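Local atomic coordinates of racemase (Pseudovibrio sp. JE062, PDB entry 3MKC), a protein that belongs to the enolase superfamily, as a racemase by name, and joins an N-terminal capping domain to a C-terminal TIM-barrel domain. Residues A[40-45]-A[115-120]; A[124-129]-A[372-377]; A[45-50]-A[319-324]. One frame throughout, in Å; residues are numbered along the deposited sequence.

Contact 1: A[40-45]-A[115-120]; sequences NGVYGL and YDLAGK
K120 bends over the backbone of Y43 and uses its ammonium group twice. Its NZ lies 2.7 Å from Y43 O in a hydrogen bond, and the same atom sits over a face of the Y43 ring, 4.3 Å from the centroid and 25° off the ring normal, a cation-pi contact. A bend at chi3 (69°) swings CE and NZ toward the carbonyl oxygen; CD already lies beside it. Lysine suits the place because its long, flexible arm can climb from the helix to the strand. At its far end the Y43 ring is held by a hydrogen bond between Y43 OH and D377 OD1.

One helical turn earlier, D116 points at the strand beside L45. Its OD2 accepts the backbone N-H of L45 at 2.8 Å with the anti lone pair, while OD1 binds L374 N, so two bonds hold the carboxylate against rotation. Between these two polar grips the backbones nearly touch: G44 CA is 3.9 Å from L117 CA and 3.6 Å from L117 N. D116 OD2 also lies 3.3 Å from G44 CA. Glycine fits because a CB here would run into L117 N. On the side of the strand's start, V42 CG1 meets L117 CD1 at 3.8 Å, the two side chains crossing at a slant and giving the contact an apolar margin.

Strand 43-48 is an outer strand of the three-stranded antiparallel sheet, and helix 102-122 lies against it: a sheet backed by helices, the alpha+beta arrangement of the enolase-superfamily N-terminal domain.

Contact 2: A[124-129]-A[372-377]; sequences VPAYQL and PGLGID
A126 and V124 hold G373 between them with two main-chain hydrogen bonds. A126 N donates to G373 O at 2.8 Å, and G373 N donates to V124 O at 2.9 Å. Together they bridge P125 and G373 in the parallel sense, with both chains running the same way. P125 has no N-H to offer, but the pattern asks for none from it, since its neighbours supply the donor and the acceptor. V124 O also receives a CA-H...O contact from P372 CA at 3.5 Å, so two neighbouring residues converge on one oxygen.

The partner segment folds back at once: P372 to G375 form a type II' turn, closed by G375 N to P372 O at 3.1 Å. G373 occupies its second position, where phi is positive (56°), a conformation that a residue without a side chain adopts easily.

Packing is slight. A126 CB sits 3.4 Å from G373 O and 3.8 Å from L374 CD2, its methyl small enough to let the backbones come this near. The CB of L374 points away, but the end of the side chain turns back and CD2 meets the methyl. H327 of helix 319-331 packs on P125 and A126, and its ND1 accepts a hydrogen bond from Y127 N, which brings that helix up to the contact.

The bonds across this contact are therefore all between backbones: what they demand is chain conformation, met by proline and glycine, while the side chains add a small apolar patch.

Contact 3: A[45-50]-A[319-324]; sequences LGEADG and GITSAA
At the seam between the capping domain and the TIM barrel, E47 and I320 meet where an edge strand of the capping domain passes the first turn of a barrel helix. E47 reaches in from the strand with an extended chain, and its carboxylate arrives at the start of helix 319-331. There E47 OE2 takes two donors from one residue: T321 OG1 at a very short 2.5 Å, and T321 N at 3.1 Å in a weak, bent bond (132°). The glutamate and threonine side chains meet at about a right angle. Threonine suits the position because its hydroxyl stands beside its own backbone N, offering both groups to a single oxygen. That hydroxyl is also bonded to N289 ND2, while E47 OE1 is bonded to the hydroxyls of T31 and T318, so a buried acid is well supplied with partners. The N-terminal end of the helix would be expected to attract it further.

In the enolase superfamily the N-terminal domain is laid over the barrel, and here strand 43-48 and helix 319-331 carry part of that join; the axes of the two short segments pass 7.7 Å apart, at 109°. I320 does the apolar work. Its CG2 is anti to the backbone N, which sets the methyl against G46 CA at 3.6 Å, where the absence of a side chain lets the branch lie on the strand backbone. CD1 runs on past G46 O at 3.8 Å, and I320 CB packs against E47 OE2, also at 3.8 Å. M112 of helix 102-122 touches both I320 and T321, bringing a second element of the capping domain against the helix start.

Read from the N terminus, contact 1 comes first: it joins the start of strand 43-48 to helix 102-122, closing a loop about half helical within the capping domain. Before that loop closes, contact 3 opens farther along the same strand, sharing L45, and runs to helix 319-331 of the barrel, so contacts 1 and 3 cross. Contact 2 opens just after helix 102-122, in series with contact 1, and reaches the loop at 372-377; it crosses contact 3 too. The segment 372-377 links all three, since D377 and L374 bind contact 1 and L374 and I376 pack on helix 319-331. Contacts 2 and 3 thus tie the capping domain to the C-terminal barrel domain at two places.

Contact 1: A[40-45]-A[115-120]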
loop_
_atom_site.group_PDB
_atom_site.type_symbol
_atom_site.label_atom_id
_atom_site.label_comp_id
_atom_site.label_asym_id
_atom_site.label_seq_id
_atom_site.Cartn_x
_atom_site.Cartn_y
_atom_site.Cartn_z
ATOM N N ASN A 40 -0.817 -3.326 -29.754
ATOM C CA ASN A 40 -0.770 -2.047 -30.449
ATOM C C ASN A 40 0.334 -1.166 -29.886
ATOM O O ASN A 40 0.521 -0.037 -30.333
ATOM C CB ASN A 40 -2.115 -1.311 -30.355
ATOM C CG ASN A 40 -3.197 -1.956 -31.201
ATOM O OD1 ASN A 40 -2.950 -2.373 -32.332
ATOM N ND2 ASN A 40 -4.409 -2.024 -30.665
ATOM N N GLY A 41 1.064 -1.682 -28.902
ATOM C CA GLY A 41 2.148 -0.917 -28.308
ATOM C C GLY A 41 1.771 -0.115 -27.075
ATOM O O GLY A 41 2.619 0.542 -26.472
ATOM N N VAL A 42 0.499 -0.148 -26.701
ATOM C CA VAL A 42 0.054 0.576 -25.518
ATOM C C VAL A 42 0.474 -0.252 -24.314
ATOM O O VAL A 42 0.431 -1.480 -24.364
ATOM C CB VAL A 42 -1.475 0.739 -25.502
ATOM C CG1 VAL A 42 -1.893 1.577 -24.308
ATOM C CG2 VAL A 42 -1.941 1.392 -26.797
ATOM N N TYR A 43 0.883 0.404 -23.235
ATOM C CA TYR A 43 1.306 -0.341 -22.055
ATOM C C TYR A 43 0.768 0.202 -20.735
ATOM O O TYR A 43 0.317 1.348 -20.645
ATOM C CB TYR A 43 2.838 -0.415 -22.004
ATOM C CG TYR A 43 3.531 0.922 -21.904
ATOM C CD1 TYR A 43 3.575 1.616 -20.697
ATOM C CD2 TYR A 43 4.154 1.496 -23.018
ATOM C CE1 TYR A 43 4.223 2.845 -20.594
ATOM C CE2 TYR A 43 4.803 2.726 -22.927
ATOM C CZ TYR A 43 4.837 3.393 -21.710
ATOM O OH TYR A 43 5.509 4.588 -21.589
ATOM N N GLY A 44 0.802 -0.660 -19.723
ATOM C CA GLY A 44 0.343 -0.313 -18.394
ATOM C C GLY A 44 1.484 -0.554 -17.425
ATOM O O GLY A 44 2.283 -1.480 -17.608
ATOM N N LEU A 45 1.555 0.269 -16.388
ATOM C CA LEU A 45 2.616 0.170 -15.404
ATOM C C LEU A 45 2.111 -0.190 -14.015
ATOM O O LEU A 45 1.115 0.354 -13.545
ATOM C CB LEU A 45 3.367 1.499 -15.322
ATOM C CG LEU A 45 4.039 1.955 -16.618
ATOM C CD1 LEU A 45 4.467 3.404 -16.499
ATOM C CD2 LEU A 45 5.229 1.055 -16.906
ATOM N N TYR A 115 -4.823 -2.380 -14.683
ATOM C CA TYR A 115 -5.729 -1.259 -14.488
ATOM C C TYR A 115 -5.228 -0.071 -15.297
ATOM O O TYR A 115 -6.015 0.700 -15.841
ATOM C CB TYR A 115 -5.819 -0.905 -13.000
ATOM C CG TYR A 115 -6.758 -1.821 -12.254
ATOM C CD1 TYR A 115 -8.135 -1.594 -12.267
ATOM C CD2 TYR A 115 -6.287 -2.961 -11.604
ATOM C CE1 TYR A 115 -9.015 -2.481 -11.663
ATOM C CE2 TYR A 115 -7.163 -3.859 -10.995
ATOM C CZ TYR A 115 -8.523 -3.613 -11.033
ATOM O OH TYR A 115 -9.402 -4.512 -10.471
ATOM N N ASP A 116 -3.908 0.071 -15.382
ATOM C CA ASP A 116 -3.327 1.174 -16.134
ATOM C C ASP A 116 -3.551 0.922 -17.620
ATOM O O ASP A 116 -3.999 1.806 -18.346
ATOM C CB ASP A 116 -1.833 1.295 -15.817
ATOM C CG ASP A 116 -1.206 2.568 -16.378
ATOM O OD1 ASP A 116 -1.900 3.604 -16.430
ATOM O OD2 ASP A 116 -0.012 2.534 -16.743
ATOM N N LEU A 117 -3.258 -0.294 -18.066
ATOM C CA LEU A 117 -3.429 -0.642 -19.471
ATOM C C LEU A 117 -4.889 -0.591 -19.924
ATOM O O LEU A 117 -5.206 0.049 -20.926
ATOM C CB LEU A 117 -2.848 -2.029 -19.739
ATOM C CG LEU A 117 -3.015 -2.591 -21.148
ATOM C CD1 LEU A 117 -2.549 -1.563 -22.184
ATOM C CD2 LEU A 117 -2.218 -3.886 -21.263
ATOM N N ALA A 118 -5.777 -1.254 -19.186
ATOM C CA ALA A 118 -7.197 -1.277 -19.540
ATOM C C ALA A 118 -7.779 0.132 -19.614
ATOM O O ALA A 118 -8.588 0.440 -20.493
ATOM C CB ALA A 118 -7.982 -2.107 -18.524
ATOM N N GLY A 119 -7.367 0.980 -18.679
ATOM C CA GLY A 119 -7.858 2.344 -18.665
ATOM C C GLY A 119 -7.372 3.098 -19.886
ATOM O O GLY A 119 -8.141 3.801 -20.543
ATOM N N LYS A 120 -6.090 2.957 -20.197
ATOM C CA LYS A 120 -5.524 3.654 -21.345
ATOM C C LYS A 120 -6.153 3.216 -22.658
ATOM O O LYS A 120 -6.328 4.032 -23.560
ATOM C CB LYS A 120 -4.002 3.480 -21.364
ATOM C CG LYS A 120 -3.316 4.261 -20.242
ATOM C CD LYS A 120 -1.847 3.891 -20.062
ATOM C CE LYS A 120 -0.980 4.340 -21.227
ATOM N NZ LYS A 120 0.469 4.058 -20.959
#

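Contact 2: A[124-129]-A[372-377]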
loop_
_atom_site.group_PDB
_atom_site.type_symbol
_atom_site.label_atom_id
_atom_site.label_comp_id
_atom_site.label_asym_id
_atom_site.label_seq_id
_atom_site.Cartn_x
_atom_site.Cartn_y
_atom_site.Cartn_z
ATOM N N VAL A 124 -10.221 5.801 -20.006
ATOM C CA VAL A 124 -10.916 6.119 -18.763
ATOM C C VAL A 124 -9.978 5.902 -17.585
ATOM O O VAL A 124 -9.144 4.997 -17.605
ATOM C CB VAL A 124 -12.173 5.241 -18.568
ATOM C CG1 VAL A 124 -13.099 5.395 -19.758
ATOM C CG2 VAL A 124 -11.782 3.780 -18.385
ATOM N N PRO A 125 -10.091 6.743 -16.545
ATOM C CA PRO A 125 -9.235 6.618 -15.362
ATOM C C PRO A 125 -9.481 5.291 -14.658
ATOM O O PRO A 125 -10.576 4.737 -14.730
ATOM C CB PRO A 125 -9.641 7.816 -14.507
ATOM C CG PRO A 125 -11.063 8.061 -14.914
ATOM C CD PRO A 125 -11.021 7.877 -16.407
ATOM N N ALA A 126 -8.457 4.795 -13.977
ATOM C CA ALA A 126 -8.556 3.523 -13.274
ATOM C C ALA A 126 -9.715 3.440 -12.281
ATOM O O ALA A 126 -10.415 2.433 -12.237
ATOM C CB ALA A 126 -7.240 3.220 -12.569
ATOM N N TYR A 127 -9.924 4.487 -11.486
ATOM C CA TYR A 127 -10.993 4.449 -10.496
ATOM C C TYR A 127 -12.382 4.223 -11.097
ATOM O O TYR A 127 -13.286 3.728 -10.414
ATOM C CB TYR A 127 -10.960 5.718 -9.624
ATOM C CG TYR A 127 -11.575 6.952 -10.243
ATOM C CD1 TYR A 127 -12.950 7.151 -10.213
ATOM C CD2 TYR A 127 -10.783 7.915 -10.872
ATOM C CE1 TYR A 127 -13.530 8.268 -10.786
ATOM C CE2 TYR A 127 -11.355 9.045 -11.451
ATOM C CZ TYR A 127 -12.731 9.213 -11.403
ATOM O OH TYR A 127 -13.312 10.327 -11.959
ATOM N N GLN A 128 -12.565 4.557 -12.372
ATOM C CA GLN A 128 -13.866 4.343 -12.993
ATOM C C GLN A 128 -14.039 2.869 -13.340
ATOM O O GLN A 128 -15.148 2.348 -13.297
ATOM C CB GLN A 128 -14.033 5.216 -14.235
ATOM C CG GLN A 128 -13.985 6.699 -13.909
ATOM C CD GLN A 128 -14.472 7.573 -15.044
ATOM O OE1 GLN A 128 -14.265 7.264 -16.214
ATOM N NE2 GLN A 128 -15.110 8.686 -14.699
ATOM N N LEU A 129 -12.938 2.197 -13.666
ATOM C CA LEU A 129 -13.001 0.770 -13.968
ATOM C C LEU A 129 -13.308 0.032 -12.662
ATOM O O LEU A 129 -13.861 -1.065 -12.676
ATOM C CB LEU A 129 -11.671 0.266 -14.544
ATOM C CG LEU A 129 -11.233 0.843 -15.896
ATOM C CD1 LEU A 129 -9.918 0.187 -16.328
ATOM C CD2 LEU A 129 -12.315 0.603 -16.939
ATOM N N PRO A 372 -6.289 8.756 -18.215
ATOM C CA PRO A 372 -6.667 7.355 -18.421
ATOM C C PRO A 372 -5.779 6.465 -17.558
ATOM O O PRO A 372 -4.662 6.850 -17.213
ATOM C CB PRO A 372 -6.405 7.141 -19.908
ATOM C CG PRO A 372 -6.661 8.502 -20.494
ATOM C CD PRO A 372 -5.965 9.403 -19.502
ATOM N N GLY A 373 -6.270 5.276 -17.218
ATOM C CA GLY A 373 -5.486 4.370 -16.398
ATOM C C GLY A 373 -5.033 4.974 -15.082
ATOM O O GLY A 373 -5.797 5.664 -14.407
ATOM N N LEU A 374 -3.781 4.715 -14.712
ATOM C CA LEU A 374 -3.239 5.235 -13.462
ATOM C C LEU A 374 -2.666 6.636 -13.600
ATOM O O LEU A 374 -2.244 7.243 -12.617
ATOM C CB LEU A 374 -2.171 4.284 -12.918
ATOM C CG LEU A 374 -2.727 2.951 -12.413
ATOM C CD1 LEU A 374 -1.591 2.057 -11.948
ATOM C CD2 LEU A 374 -3.703 3.202 -11.273
ATOM N N GLY A 375 -2.648 7.145 -14.827
ATOM C CA GLY A 375 -2.143 8.486 -15.060
ATOM C C GLY A 375 -0.680 8.679 -14.733
ATOM O O GLY A 375 -0.303 9.637 -14.058
ATOM N N ILE A 376 0.158 7.769 -15.211
ATOM C CA ILE A 376 1.585 7.875 -14.960
ATOM C C ILE A 376 2.396 7.298 -16.102
ATOM O O ILE A 376 1.883 6.541 -16.934
ATOM C CB ILE A 376 2.001 7.114 -13.687
ATOM C CG1 ILE A 376 1.485 5.674 -13.762
ATOM C CG2 ILE A 376 1.500 7.839 -12.449
ATOM C CD1 ILE A 376 1.924 4.813 -12.586
ATOM N N ASP A 377 3.671 7.665 -16.133
ATOM C CA ASP A 377 4.577 7.153 -17.143
ATOM C C ASP A 377 5.991 7.154 -16.585
ATOM O O ASP A 377 6.325 7.938 -15.688
ATOM C CB ASP A 377 4.509 7.996 -18.416
ATOM C CG ASP A 377 4.844 7.192 -19.661
ATOM O OD1 ASP A 377 5.212 6.003 -19.525
ATOM O OD2 ASP A 377 4.737 7.746 -20.776
#

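Contact 3: A[45-50]-A[319-324]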
loop_
_atom_site.group_PDB
_atom_site.type_symbol
_atom_site.label_atom_id
_atom_site.label_comp_id
_atom_site.label_asym_id
_atom_site.label_seq_id
_atom_site.Cartn_x
_atom_site.Cartn_y
_atom_site.Cartn_z
ATOM N N LEU A 45 1.555 0.269 -16.388
ATOM C CA LEU A 45 2.616 0.170 -15.404
ATOM C C LEU A 45 2.111 -0.190 -14.015
ATOM O O LEU A 45 1.115 0.354 -13.545
ATOM C CB LEU A 45 3.367 1.499 -15.322
ATOM C CG LEU A 45 4.039 1.955 -16.618
ATOM C CD1 LEU A 45 4.467 3.404 -16.499
ATOM C CD2 LEU A 45 5.229 1.055 -16.906
ATOM N N GLY A 46 2.818 -1.112 -13.374
ATOM C CA GLY A 46 2.480 -1.530 -12.027
ATOM C C GLY A 46 3.805 -1.811 -11.358
ATOM O O GLY A 46 4.850 -1.622 -11.970
ATOM N N GLU A 47 3.796 -2.230 -10.101
ATOM C CA GLU A 47 5.054 -2.558 -9.459
ATOM C C GLU A 47 4.828 -3.606 -8.381
ATOM O O GLU A 47 3.749 -3.674 -7.782
ATOM C CB GLU A 47 5.741 -1.302 -8.897
ATOM C CG GLU A 47 5.144 -0.714 -7.646
ATOM C CD GLU A 47 5.852 0.563 -7.222
ATOM O OE1 GLU A 47 7.038 0.742 -7.572
ATOM O OE2 GLU A 47 5.227 1.385 -6.527
ATOM N N ALA A 48 5.843 -4.438 -8.174
ATOM C CA ALA A 48 5.785 -5.518 -7.198
ATOM C C ALA A 48 6.800 -5.339 -6.077
ATOM O O ALA A 48 7.897 -4.820 -6.294
ATOM C CB ALA A 48 6.022 -6.850 -7.903
ATOM N N ASP A 49 6.431 -5.775 -4.875
ATOM C CA ASP A 49 7.324 -5.677 -3.727
ATOM C C ASP A 49 8.266 -6.887 -3.754
ATOM O O ASP A 49 8.110 -7.774 -4.598
ATOM C CB ASP A 49 6.500 -5.662 -2.437
ATOM C CG ASP A 49 7.287 -5.165 -1.243
ATOM O OD1 ASP A 49 8.305 -4.466 -1.433
ATOM O OD2 ASP A 49 6.876 -5.463 -0.108
ATOM N N GLY A 50 9.239 -6.904 -2.844
ATOM C CA GLY A 50 10.189 -8.005 -2.764
ATOM C C GLY A 50 11.553 -7.711 -3.371
ATOM O O GLY A 50 11.714 -6.751 -4.130
ATOM N N GLY A 319 6.101 6.184 -7.172
ATOM C CA GLY A 319 4.947 6.924 -7.643
ATOM C C GLY A 319 3.910 6.035 -8.302
ATOM O O GLY A 319 2.755 6.429 -8.460
ATOM N N ILE A 320 4.315 4.830 -8.693
ATOM C CA ILE A 320 3.388 3.909 -9.335
ATOM C C ILE A 320 2.304 3.463 -8.352
ATOM O O ILE A 320 1.115 3.467 -8.672
ATOM C CB ILE A 320 4.125 2.670 -9.875
ATOM C CG1 ILE A 320 5.175 3.103 -10.908
ATOM C CG2 ILE A 320 3.131 1.711 -10.512
ATOM C CD1 ILE A 320 5.943 1.948 -11.533
ATOM N N THR A 321 2.721 3.079 -7.153
ATOM C CA THR A 321 1.770 2.644 -6.139
ATOM C C THR A 321 0.995 3.837 -5.573
ATOM O O THR A 321 -0.192 3.719 -5.259
ATOM C CB THR A 321 2.487 1.878 -5.008
ATOM O OG1 THR A 321 3.061 0.679 -5.546
ATOM C CG2 THR A 321 1.513 1.510 -3.891
ATOM N N SER A 322 1.650 4.990 -5.449
ATOM C CA SER A 322 0.955 6.171 -4.937
ATOM C C SER A 322 -0.218 6.524 -5.850
ATOM O O SER A 322 -1.264 6.974 -5.382
ATOM C CB SER A 322 1.907 7.367 -4.834
ATOM O OG SER A 322 2.755 7.252 -3.702
ATOM N N ALA A 323 -0.047 6.315 -7.154
ATOM C CA ALA A 323 -1.109 6.607 -8.104
ATOM C C ALA A 323 -2.264 5.628 -7.898
ATOM O O ALA A 323 -3.436 6.023 -7.865
ATOM C CB ALA A 323 -0.584 6.501 -9.533
ATOM N N ALA A 324 -1.929 4.349 -7.764
ATOM C CA ALA A 324 -2.947 3.328 -7.560
ATOM C C ALA A 324 -3.710 3.623 -6.275
ATOM O O ALA A 324 -4.927 3.437 -6.217
ATOM C CB ALA A 324 -2.308 1.937 -7.483
#